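Local structure of lipoprotein (Mycoplasma mycoides subsp. capri, 7ADK) at residues B[535-540]-B[725-730]. The protein is probably a surface protease, a lipoprotein of the Mycoplasma peptidase (DUF31) family in the PA clan of chymotrypsin-like peptidases. Residues are numbered along the deposited sequence; the frame is centred on the assembly and turned at random.
Sequences GIFADF and KLYSLK
An offset aromatic stack bridges two strands of the mixed sheet, joining Phe-537 of strand 535-537 to Tyr-727 at the 727-730 strand, beside a site that resembles the His-Asp pair of PA-clan peptidases. Strand 737-747 pairs with both, parallel to the first and antiparallel to the second; Phe-537 CA and Tyr-727 CA are 9.1 Å apart, and the two segments share no hydrogen bond. At both residues the bond to CB points toward the other segment. The evidence for stacking is the ring geometry: the planes lie within 8° of each other and the centroids are 4.2 Å apart. Each ring covers one face of the other near its rim. Phe-537 CZ rests 3.3 Å from Tyr-727 CD2, while Phe-537 CE1 approaches Tyr-727 CE2 at 3.4 Å. Tyr-727 holds its CG anti to the backbone N (chi1 169°), which extends the ring over Phe-537 although the two side chains run nearly perpendicular. The Phe-537 side chain also touches Tyr-740 and Asn-742 of strand 737-747. Beyond the stack, Tyr-727 OH hydrogen-bonds Ser-449 OG, next to His-450. Asp-539, centre of an inverse gamma turn two residues after Phe-537, accepts from His-450 ND1 and Asn-448 ND2, consistent with the acid of a catalytic triad. Both of those bonds end on Asp-539 OD2.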
ATOM      1  N   GLY B 535       4.360 -23.620 -34.477  1.00 78.09           N
ATOM      2  CA  GLY B 535       3.075 -24.231 -34.171  1.00 78.09           C
ATOM      3  C   GLY B 535       2.044 -23.262 -33.609  1.00 78.09           C
ATOM      4  O   GLY B 535       2.124 -22.051 -33.786  1.00 78.09           O
ATOM      5  N   ILE B 536       1.056 -23.811 -32.912  1.00 76.40           N
ATOM      6  CA  ILE B 536       0.021 -23.066 -32.194  1.00 76.40           C
ATOM      7  C   ILE B 536      -0.045 -23.537 -30.752  1.00 76.40           C
ATOM      8  O   ILE B 536       0.176 -24.712 -30.483  1.00 76.40           O
ATOM      9  CB  ILE B 536      -1.367 -23.203 -32.867  1.00 76.40           C
ATOM     10  CG1 ILE B 536      -1.864 -24.658 -33.011  1.00 76.40           C
ATOM     11  CG2 ILE B 536      -1.374 -22.511 -34.232  1.00 76.40           C
ATOM     12  CD1 ILE B 536      -2.836 -25.081 -31.921  1.00 76.40           C
ATOM     13  N   PHE B 537      -0.388 -22.663 -29.817  1.00 69.05           N
ATOM     14  CA  PHE B 537      -0.610 -23.031 -28.421  1.00 69.05           C
ATOM     15  C   PHE B 537      -1.664 -22.133 -27.763  1.00 69.05           C
ATOM     16  O   PHE B 537      -2.015 -21.073 -28.273  1.00 69.05           O
ATOM     17  CB  PHE B 537       0.729 -23.041 -27.655  1.00 69.05           C
ATOM     18  CG  PHE B 537       1.143 -21.725 -27.041  1.00 69.05           C
ATOM     19  CD1 PHE B 537       1.312 -21.613 -25.657  1.00 69.05           C
ATOM     20  CD2 PHE B 537       1.325 -20.589 -27.839  1.00 69.05           C
ATOM     21  CE1 PHE B 537       1.633 -20.376 -25.084  1.00 69.05           C
ATOM     22  CE2 PHE B 537       1.636 -19.352 -27.267  1.00 69.05           C
ATOM     23  CZ  PHE B 537       1.784 -19.245 -25.884  1.00 69.05           C
ATOM     24  N   ALA B 538      -2.168 -22.539 -26.608  1.00 68.52           N
ATOM     25  CA  ALA B 538      -2.885 -21.657 -25.687  1.00 68.52           C
ATOM     26  C   ALA B 538      -2.102 -21.554 -24.386  1.00 68.52           C
ATOM     27  O   ALA B 538      -1.607 -22.581 -23.924  1.00 68.52           O
ATOM     28  CB  ALA B 538      -4.267 -22.225 -25.442  1.00 68.52           C
ATOM     29  N   ASP B 539      -1.964 -20.375 -23.792  1.00 65.55           N
ATOM     30  CA  ASP B 539      -1.104 -20.205 -22.619  1.00 65.55           C
ATOM     31  C   ASP B 539      -1.728 -20.809 -21.340  1.00 65.55           C
ATOM     32  O   ASP B 539      -2.279 -20.120 -20.490  1.00 65.55           O
ATOM     33  CB  ASP B 539      -0.686 -18.734 -22.504  1.00 65.55           C
ATOM     34  CG  ASP B 539       0.539 -18.512 -21.606  1.00 65.55           C
ATOM     35  OD1 ASP B 539       1.313 -19.462 -21.390  1.00 65.55           O
ATOM     36  OD2 ASP B 539       0.724 -17.398 -21.076  1.00 65.55           O
ATOM     37  N   PHE B 540      -1.664 -22.131 -21.210  1.00 57.41           N
ATOM     38  CA  PHE B 540      -2.164 -22.936 -20.086  1.00 57.41           C
ATOM     39  C   PHE B 540      -1.258 -24.163 -19.836  1.00 57.41           C
ATOM     40  O   PHE B 540      -0.893 -24.854 -20.783  1.00 57.41           O
ATOM     41  CB  PHE B 540      -3.610 -23.360 -20.368  1.00 57.41           C
ATOM     42  CG  PHE B 540      -4.148 -24.419 -19.429  1.00 57.41           C
ATOM     43  CD1 PHE B 540      -4.226 -24.172 -18.051  1.00 57.41           C
ATOM     44  CD2 PHE B 540      -4.515 -25.678 -19.921  1.00 57.41           C
ATOM     45  CE1 PHE B 540      -4.659 -25.171 -17.170  1.00 57.41           C
ATOM     46  CE2 PHE B 540      -4.965 -26.677 -19.043  1.00 57.41           C
ATOM     47  CZ  PHE B 540      -5.044 -26.419 -17.670  1.00 57.41           C
ATOM     48  N   LYS B 725       7.992 -10.321 -30.400  1.00 88.31           N
ATOM     49  CA  LYS B 725       8.527 -11.654 -30.749  1.00 88.31           C
ATOM     50  C   LYS B 725       7.495 -12.746 -30.417  1.00 88.31           C
ATOM     51  O   LYS B 725       6.908 -12.676 -29.340  1.00 88.31           O
ATOM     52  CB  LYS B 725       9.867 -11.763 -29.983  1.00 88.31           C
ATOM     53  CG  LYS B 725      10.461 -13.144 -29.703  1.00 88.31           C
ATOM     54  CD  LYS B 725      10.853 -13.949 -30.949  1.00 88.31           C
ATOM     55  CE  LYS B 725      11.642 -15.221 -30.597  1.00 88.31           C
ATOM     56  NZ  LYS B 725      10.992 -16.041 -29.547  1.00 88.31           N
ATOM     57  N   LEU B 726       7.256 -13.740 -31.276  1.00 80.28           N
ATOM     58  CA  LEU B 726       6.356 -14.862 -30.955  1.00 80.28           C
ATOM     59  C   LEU B 726       6.948 -15.851 -29.935  1.00 80.28           C
ATOM     60  O   LEU B 726       8.164 -15.957 -29.785  1.00 80.28           O
ATOM     61  CB  LEU B 726       5.788 -15.551 -32.213  1.00 80.28           C
ATOM     62  CG  LEU B 726       6.687 -16.517 -33.007  1.00 80.28           C
ATOM     63  CD1 LEU B 726       5.829 -17.497 -33.789  1.00 80.28           C
ATOM     64  CD2 LEU B 726       7.567 -15.797 -34.015  1.00 80.28           C
ATOM     65  N   TYR B 727       6.074 -16.555 -29.215  1.00 76.64           N
ATOM     66  CA  TYR B 727       6.412 -17.324 -28.023  1.00 76.64           C
ATOM     67  C   TYR B 727       7.241 -18.586 -28.297  1.00 76.64           C
ATOM     68  O   TYR B 727       6.837 -19.448 -29.068  1.00 76.64           O
ATOM     69  CB  TYR B 727       5.122 -17.658 -27.280  1.00 76.64           C
ATOM     70  CG  TYR B 727       5.263 -18.667 -26.172  1.00 76.64           C
ATOM     71  CD1 TYR B 727       5.694 -18.281 -24.895  1.00 76.64           C
ATOM     72  CD2 TYR B 727       4.930 -20.007 -26.424  1.00 76.64           C
ATOM     73  CE1 TYR B 727       5.734 -19.227 -23.857  1.00 76.64           C
ATOM     74  CE2 TYR B 727       4.951 -20.954 -25.392  1.00 76.64           C
ATOM     75  CZ  TYR B 727       5.342 -20.559 -24.101  1.00 76.64           C
ATOM     76  OH  TYR B 727       5.344 -21.470 -23.103  1.00 76.64           O
ATOM     77  N   SER B 728       8.376 -18.725 -27.611  1.00 80.64           N
ATOM     78  CA  SER B 728       9.236 -19.913 -27.631  1.00 80.64           C
ATOM     79  C   SER B 728       9.096 -20.745 -26.366  1.00 80.64           C
ATOM     80  O   SER B 728       9.175 -20.219 -25.254  1.00 80.64           O
ATOM     81  CB  SER B 728      10.702 -19.525 -27.784  1.00 80.64           C
ATOM     82  OG  SER B 728      10.909 -18.853 -28.991  1.00 80.64           O
ATOM     83  N   LEU B 729       8.979 -22.060 -26.518  1.00 79.61           N
ATOM     84  CA  LEU B 729       9.067 -23.011 -25.425  1.00 79.61           C
ATOM     85  C   LEU B 729      10.113 -24.084 -25.732  1.00 79.61           C
ATOM     86  O   LEU B 729      10.122 -24.697 -26.797  1.00 79.61           O
ATOM     87  CB  LEU B 729       7.671 -23.571 -25.139  1.00 79.61           C
ATOM     88  CG  LEU B 729       7.592 -24.580 -23.991  1.00 79.61           C
ATOM     89  CD1 LEU B 729       7.981 -23.964 -22.656  1.00 79.61           C
ATOM     90  CD2 LEU B 729       6.178 -25.107 -23.890  1.00 79.61           C
ATOM     91  N   LYS B 730      11.007 -24.309 -24.776  1.00 92.17           N
ATOM     92  CA  LYS B 730      12.030 -25.354 -24.816  1.00 92.17           C
ATOM     93  C   LYS B 730      11.395 -26.706 -24.502  1.00 92.17           C
ATOM     94  O   LYS B 730      10.824 -26.895 -23.438  1.00 92.17           O
ATOM     95  CB  LYS B 730      13.165 -24.965 -23.855  1.00 92.17           C
ATOM     96  CG  LYS B 730      14.485 -25.683 -24.090  1.00 92.17           C
ATOM     97  CD  LYS B 730      15.634 -25.025 -23.353  1.00 92.17           C
ATOM     98  CE  LYS B 730      16.984 -25.645 -23.689  1.00 92.17           C
ATOM     99  NZ  LYS B 730      18.116 -24.880 -23.162  1.00 92.17           N
TER